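Local coordinates for sugar-binding transport ATP-binding protein (Pyrococcus horikoshii, PDB 1V43) that probably hydrolyses ATP to power sugar uptake, as the ATP-binding cassette subunit of a membrane ABC transporter, at residues 26-35 / 211-220; 82-90 / 160-171. One frame throughout, in Å; residues are numbered along the deposited sequence.

Contact 1. Residues 26-35 / 211-220; sequences AVNKLNLTIK and RIAVMNRGQL
Residues 26-35 pass over the 211-216 and 219-220 strands without pairing as a continuous ladder, coming closest where Val27 and Gly218 bring their CA atoms to 4.0 Å and joined there by a nearly straight bond from Asn28 N to Gly218 O (2.8 Å, N-H...O 168°). Gly218 belongs to the type I' turn of Asn216 to Gln219; its CA lies 3.1 Å from Ala26 O, and a CB would collide with that carbonyl. One water then links the chains, donating to Asn28 O and accepting from Leu220 N. Beyond it the contact becomes mainly apolar: Leu30 and Leu220 cross at about a right angle, Leu30 CD1 resting on Leu220 CB at 3.6 Å, while the CD2 branch of Leu220 reaches Asn31 O and the flank of Leu32. This is an inter-sheet contact of the ABC nucleotide-binding domain, in which strand 24-34, at the edge of the antiparallel beta sheet, packs on the edge of the mixed sheet that carries the P-loop. At the far end the Arg211 chain bends at chi3 (-58°), which brings the guanidinium to strand 30-34 of the other sheet. NH1 donates a hydrogen bond to Thr33 O (3.0 Å), the oxygen lying in the guanidinium plane although the N-H...O angle is bent to 134°; NH1 also forms a salt bridge with Glu38. The extended Lys35 chain crosses this group, placing CE over the centre of one face. Lys35 NZ and Arg211 NH2 stay 4.9 Å apart, and Glu38, which also accepts a hydrogen bond from the backbone N of Lys35, probably offsets part of their like charge.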
loop_
_atom_site.group_PDB
_atom_site.type_symbol
_atom_site.label_atom_id
_atom_site.label_comp_id
_atom_site.label_asym_id
_atom_site.label_seq_id
_atom_site.Cartn_x
_atom_site.Cartn_y
_atom_site.Cartn_z
ATOM N N ALA A 26 25.036 -2.830 -15.716
ATOM C CA ALA A 26 24.119 -2.899 -14.581
ATOM C C ALA A 26 24.293 -1.727 -13.628
ATOM O O ALA A 26 23.322 -1.266 -13.032
ATOM C CB ALA A 26 24.302 -4.211 -13.831
ATOM N N VAL A 27 25.529 -1.259 -13.479
ATOM C CA VAL A 27 25.832 -0.123 -12.616
ATOM C C VAL A 27 26.801 0.781 -13.378
ATOM O O VAL A 27 27.919 0.385 -13.688
ATOM C CB VAL A 27 26.465 -0.580 -11.286
ATOM C CG1 VAL A 27 26.893 0.636 -10.473
ATOM C CG2 VAL A 27 25.465 -1.420 -10.489
ATOM N N ASN A 28 26.372 2.004 -13.664
ATOM C CA ASN A 28 27.180 2.920 -14.458
ATOM C C ASN A 28 27.856 4.059 -13.722
ATOM O O ASN A 28 27.214 5.063 -13.415
ATOM C CB ASN A 28 26.310 3.505 -15.573
ATOM C CG ASN A 28 27.126 4.078 -16.722
ATOM O OD1 ASN A 28 28.192 4.665 -16.521
ATOM N ND2 ASN A 28 26.616 3.919 -17.939
ATOM N N LYS A 29 29.159 3.913 -13.473
ATOM C CA LYS A 29 29.960 4.936 -12.797
ATOM C C LYS A 29 29.312 5.553 -11.557
ATOM O O LYS A 29 29.156 6.769 -11.445
ATOM C CB LYS A 29 30.338 6.052 -13.786
ATOM C CG LYS A 29 31.290 5.602 -14.892
ATOM C CD LYS A 29 31.789 6.784 -15.723
ATOM C CE LYS A 29 32.806 6.341 -16.774
ATOM N NZ LYS A 29 33.260 7.487 -17.618
ATOM N N LEU A 30 28.955 4.694 -10.615
ATOM C CA LEU A 30 28.343 5.133 -9.380
ATOM C C LEU A 30 29.381 5.807 -8.479
ATOM O O LEU A 30 30.464 5.279 -8.251
ATOM C CB LEU A 30 27.723 3.919 -8.664
ATOM C CG LEU A 30 26.963 4.148 -7.360
ATOM C CD1 LEU A 30 25.765 5.028 -7.619
ATOM C CD2 LEU A 30 26.503 2.802 -6.790
ATOM N N ASN A 31 29.045 6.993 -7.987
ATOM C CA ASN A 31 29.903 7.724 -7.078
ATOM C C ASN A 31 29.061 8.026 -5.848
ATOM O O ASN A 31 28.036 8.711 -5.919
ATOM C CB ASN A 31 30.431 8.988 -7.746
ATOM C CG ASN A 31 31.567 8.684 -8.714
ATOM O OD1 ASN A 31 31.391 8.705 -9.930
ATOM N ND2 ASN A 31 32.735 8.367 -8.165
ATOM N N LEU A 32 29.484 7.483 -4.715
ATOM C CA LEU A 32 28.722 7.639 -3.493
ATOM C C LEU A 32 29.584 7.633 -2.244
ATOM O O LEU A 32 30.456 6.782 -2.090
ATOM C CB LEU A 32 27.736 6.474 -3.380
ATOM C CG LEU A 32 26.243 6.706 -3.223
ATOM C CD1 LEU A 32 25.536 5.367 -2.997
ATOM C CD2 LEU A 32 26.013 7.644 -2.059
ATOM N N THR A 33 29.321 8.574 -1.350
ATOM C CA THR A 33 30.024 8.628 -0.080
ATOM C C THR A 33 28.980 8.400 1.014
ATOM O O THR A 33 28.196 9.290 1.336
ATOM C CB THR A 33 30.725 9.978 0.133
ATOM O OG1 THR A 33 31.694 10.178 -0.899
ATOM C CG2 THR A 33 31.430 9.998 1.462
ATOM N N ILE A 34 28.963 7.182 1.548
ATOM C CA ILE A 34 28.040 6.775 2.602
ATOM C C ILE A 34 28.627 7.139 3.960
ATOM O O ILE A 34 29.624 6.566 4.378
ATOM C CB ILE A 34 27.782 5.265 2.493
ATOM C CG1 ILE A 34 27.161 4.990 1.116
ATOM C CG2 ILE A 34 26.822 4.813 3.564
ATOM C CD1 ILE A 34 27.264 3.595 0.653
ATOM N N LYS A 35 27.998 8.085 4.656
ATOM C CA LYS A 35 28.524 8.554 5.938
ATOM C C LYS A 35 28.583 7.520 7.053
ATOM O O LYS A 35 27.720 6.642 7.160
ATOM C CB LYS A 35 27.768 9.816 6.385
ATOM C CG LYS A 35 27.835 10.942 5.324
ATOM C CD LYS A 35 27.116 12.223 5.736
ATOM C CE LYS A 35 26.972 13.179 4.539
ATOM N NZ LYS A 35 26.311 14.468 4.911
ATOM N N ARG A 211 19.066 8.901 4.600
ATOM C CA ARG A 211 19.196 9.401 3.254
ATOM C C ARG A 211 18.742 8.297 2.325
ATOM O O ARG A 211 18.768 7.119 2.672
ATOM C CB ARG A 211 20.630 9.811 2.951
ATOM C CG ARG A 211 21.032 11.172 3.553
ATOM C CD ARG A 211 22.228 11.747 2.805
ATOM N NE ARG A 211 23.385 10.856 2.829
ATOM C CZ ARG A 211 24.426 10.973 2.013
ATOM N NH1 ARG A 211 25.448 10.130 2.094
ATOM N NH2 ARG A 211 24.440 11.929 1.098
ATOM N N ILE A 212 18.315 8.693 1.143
ATOM C CA ILE A 212 17.831 7.765 0.150
ATOM C C ILE A 212 18.569 8.061 -1.152
ATOM O O ILE A 212 18.727 9.223 -1.540
ATOM C CB ILE A 212 16.292 7.970 -0.093
ATOM C CG1 ILE A 212 15.487 7.668 1.169
ATOM C CG2 ILE A 212 15.821 7.087 -1.202
ATOM C CD1 ILE A 212 13.980 7.925 0.996
ATOM N N ALA A 213 19.018 7.010 -1.817
ATOM C CA ALA A 213 19.696 7.142 -3.093
ATOM C C ALA A 213 18.795 6.466 -4.130
ATOM O O ALA A 213 18.699 5.244 -4.166
ATOM C CB ALA A 213 21.048 6.448 -3.040
ATOM N N VAL A 214 18.137 7.264 -4.959
ATOM C CA VAL A 214 17.241 6.738 -5.982
ATOM C C VAL A 214 18.054 6.320 -7.212
ATOM O O VAL A 214 18.891 7.073 -7.708
ATOM C CB VAL A 214 16.214 7.805 -6.396
ATOM C CG1 VAL A 214 15.139 7.196 -7.287
ATOM C CG2 VAL A 214 15.614 8.437 -5.162
ATOM N N MET A 215 17.805 5.110 -7.692
ATOM C CA MET A 215 18.517 4.585 -8.846
ATOM C C MET A 215 17.563 4.124 -9.936
ATOM O O MET A 215 16.456 3.684 -9.656
ATOM C CB MET A 215 19.410 3.409 -8.426
ATOM C CG MET A 215 20.592 3.791 -7.553
ATOM S SD MET A 215 21.583 2.342 -7.118
ATOM C CE MET A 215 22.462 2.058 -8.713
ATOM N N ASN A 216 18.015 4.232 -11.180
ATOM C CA ASN A 216 17.247 3.824 -12.353
ATOM C C ASN A 216 18.253 3.534 -13.470
ATOM O O ASN A 216 19.137 4.351 -13.738
ATOM C CB ASN A 216 16.288 4.941 -12.792
ATOM C CG ASN A 216 15.438 4.544 -13.996
ATOM O OD1 ASN A 216 14.673 3.583 -13.938
ATOM N ND2 ASN A 216 15.575 5.284 -15.088
ATOM N N ARG A 217 18.125 2.368 -14.096
ATOM C CA ARG A 217 19.016 1.954 -15.182
ATOM C C ARG A 217 20.503 2.127 -14.859
ATOM O O ARG A 217 21.252 2.718 -15.631
ATOM C CB ARG A 217 18.670 2.710 -16.472
ATOM C CG ARG A 217 17.274 2.380 -16.987
ATOM C CD ARG A 217 17.007 2.890 -18.397
ATOM N NE ARG A 217 16.555 4.277 -18.433
ATOM C CZ ARG A 217 15.858 4.803 -19.438
ATOM N NH1 ARG A 217 15.536 4.053 -20.484
ATOM N NH2 ARG A 217 15.478 6.074 -19.396
ATOM N N GLY A 218 20.906 1.615 -13.702
ATOM C CA GLY A 218 22.292 1.687 -13.279
ATOM C C GLY A 218 22.869 3.029 -12.869
ATOM O O GLY A 218 24.054 3.105 -12.529
ATOM N N GLN A 219 22.073 4.089 -12.891
ATOM C CA GLN A 219 22.589 5.399 -12.503
ATOM C C GLN A 219 21.995 5.955 -11.227
ATOM O O GLN A 219 20.836 5.702 -10.897
ATOM C CB GLN A 219 22.348 6.431 -13.599
ATOM C CG GLN A 219 23.059 6.173 -14.917
ATOM C CD GLN A 219 23.470 7.469 -15.591
ATOM O OE1 GLN A 219 24.416 8.128 -15.158
ATOM N NE2 GLN A 219 22.750 7.852 -16.642
ATOM N N LEU A 220 22.805 6.725 -10.512
ATOM C CA LEU A 220 22.354 7.376 -9.292
ATOM C C LEU A 220 21.651 8.650 -9.735
ATOM O O LEU A 220 22.296 9.598 -10.191
ATOM C CB LEU A 220 23.541 7.749 -8.414
ATOM C CG LEU A 220 23.183 8.599 -7.196
ATOM C CD1 LEU A 220 22.201 7.837 -6.293
ATOM C CD2 LEU A 220 24.463 8.950 -6.439
HETATM O O HOH W 1 25.541 6.555 -11.410
#

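Contact 2. Residues 82-90 / 160-171; sequences DRNISMVFQ and PDVLLMDEPLSN
Met87 and Val88 pair with Leu164 and Met165 at the centre of a parallel ladder, strands 85-89 and 162-166 running 19° apart. The grip is firmest here: Leu164 N reaches Ser86 O at 2.9 Å and Val88 N reaches Leu164 O at 2.7 Å, each donor nearly in line with the carbonyl, and Asp166 N follows on Val88 O. On one face Val88 lies alongside Met165, with Val88 CB 3.8 Å from Met165 CG, while the CG1 branch of Val88, anti to the backbone N, meets Pro168 CB. On the other face Met87 bends over Leu164, crossing it at about a right angle, though the exact position of CE is doubtful because it comes too close to Leu164 O. With an alanine in place of Met87, Leu164 and Leu54 of helix 50-58 would probably lose cover on this face. The ends are looser. Ser86 N to Val162 O is weak at 3.4 Å, and so is Asn84 ND2 to Asp161 OD2 (3.2 Å), its amide and carboxylate turned 85° apart, although Asp161 N still binds Asn84 O firmly at 2.7 Å. At the opposite end, exposed Gln90 takes only a weak bond across the contact, from Ser170 OG, and Phe89 and Asn171 are poorly ordered. The Glu167 carboxylate is hydrogen-bonded to Thr199 OG1 and His200 N. The hydrophobic strand 162-166, ending in Asp166 and followed by Glu167, fits the Walker B motif of ABC ATPases, and Gln90 fits the start of their Q-loop.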
loop_
_atom_site.group_PDB
_atom_site.type_symbol
_atom_site.label_atom_id
_atom_site.label_comp_id
_atom_site.label_asym_id
_atom_site.label_seq_id
_atom_site.Cartn_x
_atom_site.Cartn_y
_atom_site.Cartn_z
ATOM N N ASP A 82 36.831 -10.859 4.949
ATOM C CA ASP A 82 37.790 -9.897 5.491
ATOM C C ASP A 82 37.321 -8.453 5.505
ATOM O O ASP A 82 38.054 -7.567 5.941
ATOM C CB ASP A 82 39.124 -10.006 4.751
ATOM C CG ASP A 82 39.775 -11.363 4.940
ATOM O OD1 ASP A 82 40.079 -11.717 6.102
ATOM O OD2 ASP A 82 39.972 -12.080 3.939
ATOM N N ARG A 83 36.095 -8.226 5.044
ATOM C CA ARG A 83 35.520 -6.884 4.998
ATOM C C ARG A 83 34.718 -6.518 6.262
ATOM O O ARG A 83 34.333 -5.363 6.433
ATOM C CB ARG A 83 34.606 -6.742 3.771
ATOM C CG ARG A 83 35.308 -6.957 2.429
ATOM C CD ARG A 83 34.392 -6.652 1.269
ATOM N NE ARG A 83 34.987 -7.033 -0.004
ATOM C CZ ARG A 83 34.667 -6.508 -1.185
ATOM N NH1 ARG A 83 33.749 -5.552 -1.282
ATOM N NH2 ARG A 83 35.258 -6.958 -2.281
ATOM N N ASN A 84 34.469 -7.488 7.140
ATOM C CA ASN A 84 33.711 -7.218 8.364
ATOM C C ASN A 84 32.304 -6.713 8.075
ATOM O O ASN A 84 31.919 -5.638 8.524
ATOM C CB ASN A 84 34.426 -6.177 9.226
ATOM C CG ASN A 84 35.711 -6.699 9.811
ATOM O OD1 ASN A 84 35.768 -7.843 10.275
ATOM N ND2 ASN A 84 36.757 -5.868 9.803
ATOM N N ILE A 85 31.545 -7.499 7.329
ATOM C CA ILE A 85 30.184 -7.141 6.959
ATOM C C ILE A 85 29.252 -8.269 7.354
ATOM O O ILE A 85 29.693 -9.384 7.601
ATOM C CB ILE A 85 30.047 -6.977 5.430
ATOM C CG1 ILE A 85 30.554 -8.261 4.756
ATOM C CG2 ILE A 85 30.840 -5.768 4.947
ATOM C CD1 ILE A 85 29.967 -8.554 3.400
ATOM N N SER A 86 27.962 -7.964 7.392
ATOM C CA SER A 86 26.940 -8.949 7.672
ATOM C C SER A 86 25.790 -8.584 6.737
ATOM O O SER A 86 25.439 -7.411 6.546
ATOM C CB SER A 86 26.514 -8.933 9.156
ATOM O OG SER A 86 26.039 -7.665 9.544
ATOM N N MET A 87 25.227 -9.604 6.118
ATOM C CA MET A 87 24.159 -9.403 5.167
ATOM C C MET A 87 22.857 -9.991 5.674
ATOM O O MET A 87 22.840 -11.079 6.237
ATOM C CB MET A 87 24.561 -10.054 3.849
ATOM C CG MET A 87 23.469 -10.118 2.800
ATOM S SD MET A 87 23.690 -8.899 1.495
ATOM C CE MET A 87 22.706 -7.619 2.134
ATOM N N VAL A 88 21.774 -9.249 5.504
ATOM C CA VAL A 88 20.465 -9.744 5.900
ATOM C C VAL A 88 19.678 -9.806 4.604
ATOM O O VAL A 88 19.734 -8.878 3.815
ATOM C CB VAL A 88 19.736 -8.776 6.872
ATOM C CG1 VAL A 88 18.384 -9.346 7.250
ATOM C CG2 VAL A 88 20.575 -8.540 8.108
ATOM N N PHE A 89 18.964 -10.898 4.360
ATOM C CA PHE A 89 18.167 -10.975 3.139
ATOM C C PHE A 89 16.944 -11.860 3.284
ATOM O O PHE A 89 16.794 -12.534 4.298
ATOM C CB PHE A 89 19.030 -11.426 1.946
ATOM C CG PHE A 89 19.747 -12.738 2.149
ATOM C CD1 PHE A 89 19.095 -13.950 1.940
ATOM C CD2 PHE A 89 21.097 -12.758 2.506
ATOM C CE1 PHE A 89 19.777 -15.163 2.079
ATOM C CE2 PHE A 89 21.787 -13.964 2.648
ATOM C CZ PHE A 89 21.127 -15.168 2.433
ATOM N N GLN A 90 16.078 -11.829 2.268
ATOM C CA GLN A 90 14.830 -12.601 2.205
ATOM C C GLN A 90 13.627 -11.835 2.712
ATOM O O GLN A 90 12.519 -12.021 2.206
ATOM C CB GLN A 90 14.925 -13.905 2.983
ATOM C CG GLN A 90 15.752 -14.972 2.319
ATOM C CD GLN A 90 15.887 -16.194 3.202
ATOM O OE1 GLN A 90 14.889 -16.731 3.684
ATOM N NE2 GLN A 90 17.119 -16.638 3.422
ATOM N N PRO A 160 29.550 -6.141 12.734
ATOM C CA PRO A 160 30.066 -5.753 11.423
ATOM C C PRO A 160 30.384 -4.272 11.366
ATOM O O PRO A 160 29.802 -3.485 12.114
ATOM C CB PRO A 160 28.914 -6.110 10.503
ATOM C CG PRO A 160 27.737 -5.652 11.323
ATOM C CD PRO A 160 28.075 -6.179 12.721
ATOM N N ASP A 161 31.318 -3.896 10.495
ATOM C CA ASP A 161 31.656 -2.489 10.321
ATOM C C ASP A 161 30.631 -1.906 9.363
ATOM O O ASP A 161 30.418 -0.709 9.327
ATOM C CB ASP A 161 33.057 -2.313 9.725
ATOM C CG ASP A 161 34.155 -2.640 10.718
ATOM O OD1 ASP A 161 33.958 -2.368 11.921
ATOM O OD2 ASP A 161 35.214 -3.155 10.301
ATOM N N VAL A 162 29.998 -2.774 8.585
ATOM C CA VAL A 162 28.990 -2.355 7.627
ATOM C C VAL A 162 27.884 -3.406 7.592
ATOM O O VAL A 162 28.143 -4.607 7.430
ATOM C CB VAL A 162 29.592 -2.192 6.209
ATOM C CG1 VAL A 162 28.519 -1.724 5.251
ATOM C CG2 VAL A 162 30.745 -1.172 6.232
ATOM N N LEU A 163 26.653 -2.943 7.765
ATOM C CA LEU A 163 25.487 -3.812 7.778
ATOM C C LEU A 163 24.808 -3.668 6.423
ATOM O O LEU A 163 24.547 -2.556 5.969
ATOM C CB LEU A 163 24.555 -3.383 8.911
ATOM C CG LEU A 163 23.308 -4.224 9.159
ATOM C CD1 LEU A 163 23.725 -5.665 9.431
ATOM C CD2 LEU A 163 22.541 -3.658 10.357
ATOM N N LEU A 164 24.544 -4.793 5.777
ATOM C CA LEU A 164 23.951 -4.782 4.456
ATOM C C LEU A 164 22.645 -5.557 4.458
ATOM O O LEU A 164 22.596 -6.702 4.913
ATOM C CB LEU A 164 24.918 -5.421 3.441
ATOM C CG LEU A 164 26.353 -4.894 3.370
ATOM C CD1 LEU A 164 27.164 -5.751 2.405
ATOM C CD2 LEU A 164 26.351 -3.426 2.924
ATOM N N MET A 165 21.589 -4.946 3.928
ATOM C CA MET A 165 20.299 -5.626 3.900
ATOM C C MET A 165 19.642 -5.502 2.544
ATOM O O MET A 165 19.544 -4.402 1.998
ATOM C CB MET A 165 19.357 -5.065 4.974
ATOM C CG MET A 165 19.970 -4.986 6.371
ATOM S SD MET A 165 18.670 -4.820 7.619
ATOM C CE MET A 165 19.565 -4.200 9.004
ATOM N N ASP A 166 19.195 -6.641 2.012
ATOM C CA ASP A 166 18.537 -6.685 0.713
ATOM C C ASP A 166 17.072 -7.096 0.882
ATOM O O ASP A 166 16.782 -8.263 1.152
ATOM C CB ASP A 166 19.240 -7.690 -0.204
ATOM C CG ASP A 166 18.838 -7.529 -1.665
ATOM O OD1 ASP A 166 17.650 -7.258 -1.933
ATOM O OD2 ASP A 166 19.710 -7.678 -2.551
ATOM N N GLU A 167 16.167 -6.128 0.740
ATOM C CA GLU A 167 14.725 -6.356 0.842
ATOM C C GLU A 167 14.438 -7.456 1.871
ATOM O O GLU A 167 13.786 -8.449 1.568
ATOM C CB GLU A 167 14.199 -6.776 -0.537
ATOM C CG GLU A 167 12.719 -6.546 -0.786
ATOM C CD GLU A 167 12.388 -5.086 -1.082
ATOM O OE1 GLU A 167 11.872 -4.394 -0.184
ATOM O OE2 GLU A 167 12.653 -4.631 -2.217
ATOM N N PRO A 168 14.892 -7.264 3.112
ATOM C CA PRO A 168 14.726 -8.217 4.217
ATOM C C PRO A 168 13.296 -8.451 4.660
ATOM O O PRO A 168 13.009 -9.436 5.329
ATOM C CB PRO A 168 15.534 -7.583 5.362
ATOM C CG PRO A 168 16.234 -6.396 4.739
ATOM C CD PRO A 168 15.339 -5.966 3.632
ATOM N N LEU A 169 12.404 -7.543 4.287
ATOM C CA LEU A 169 11.021 -7.626 4.730
ATOM C C LEU A 169 9.963 -7.906 3.664
ATOM O O LEU A 169 8.773 -7.800 3.945
ATOM C CB LEU A 169 10.678 -6.313 5.435
ATOM C CG LEU A 169 11.061 -6.021 6.895
ATOM C CD1 LEU A 169 12.206 -6.871 7.405
ATOM C CD2 LEU A 169 11.378 -4.554 6.990
ATOM N N SER A 170 10.389 -8.261 2.457
ATOM C CA SER A 170 9.463 -8.501 1.348
ATOM C C SER A 170 8.296 -9.463 1.588
ATOM O O SER A 170 7.217 -9.274 1.020
ATOM C CB SER A 170 10.238 -8.953 0.099
ATOM O OG SER A 170 10.922 -10.173 0.325
ATOM N N ASN A 171 8.496 -10.478 2.419
ATOM C CA ASN A 171 7.430 -11.450 2.678
ATOM C C ASN A 171 6.855 -11.397 4.099
ATOM O O ASN A 171 6.920 -12.384 4.832
ATOM C CB ASN A 171 7.942 -12.869 2.398
ATOM C CG ASN A 171 8.723 -12.968 1.095
ATOM O OD1 ASN A 171 8.203 -12.678 0.014
ATOM N ND2 ASN A 171 9.983 -13.380 1.196
#

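Contacts 1 and 2 sit toward opposite edges of one mixed sheet: contact 2 pairs its outermost strand 85-89 with strand 162-166, and contact 1 packs a second sheet over strands 211-216 and 219-224. Their centres are 18 Å apart and their nearest atoms about 7 Å, without touching; both segments of contact 2 fall in the part of the chain between 26-35 and 211-220. Helix 50-58, which begins within the P-loop, packs against both. The ATP site, which holds no ATP in this chain, lies near each: the Val27 side chain is about 4 Å from that of Thr52, and the Asp166 side chain about 3 Å from that of Thr51, nearest atoms in each case.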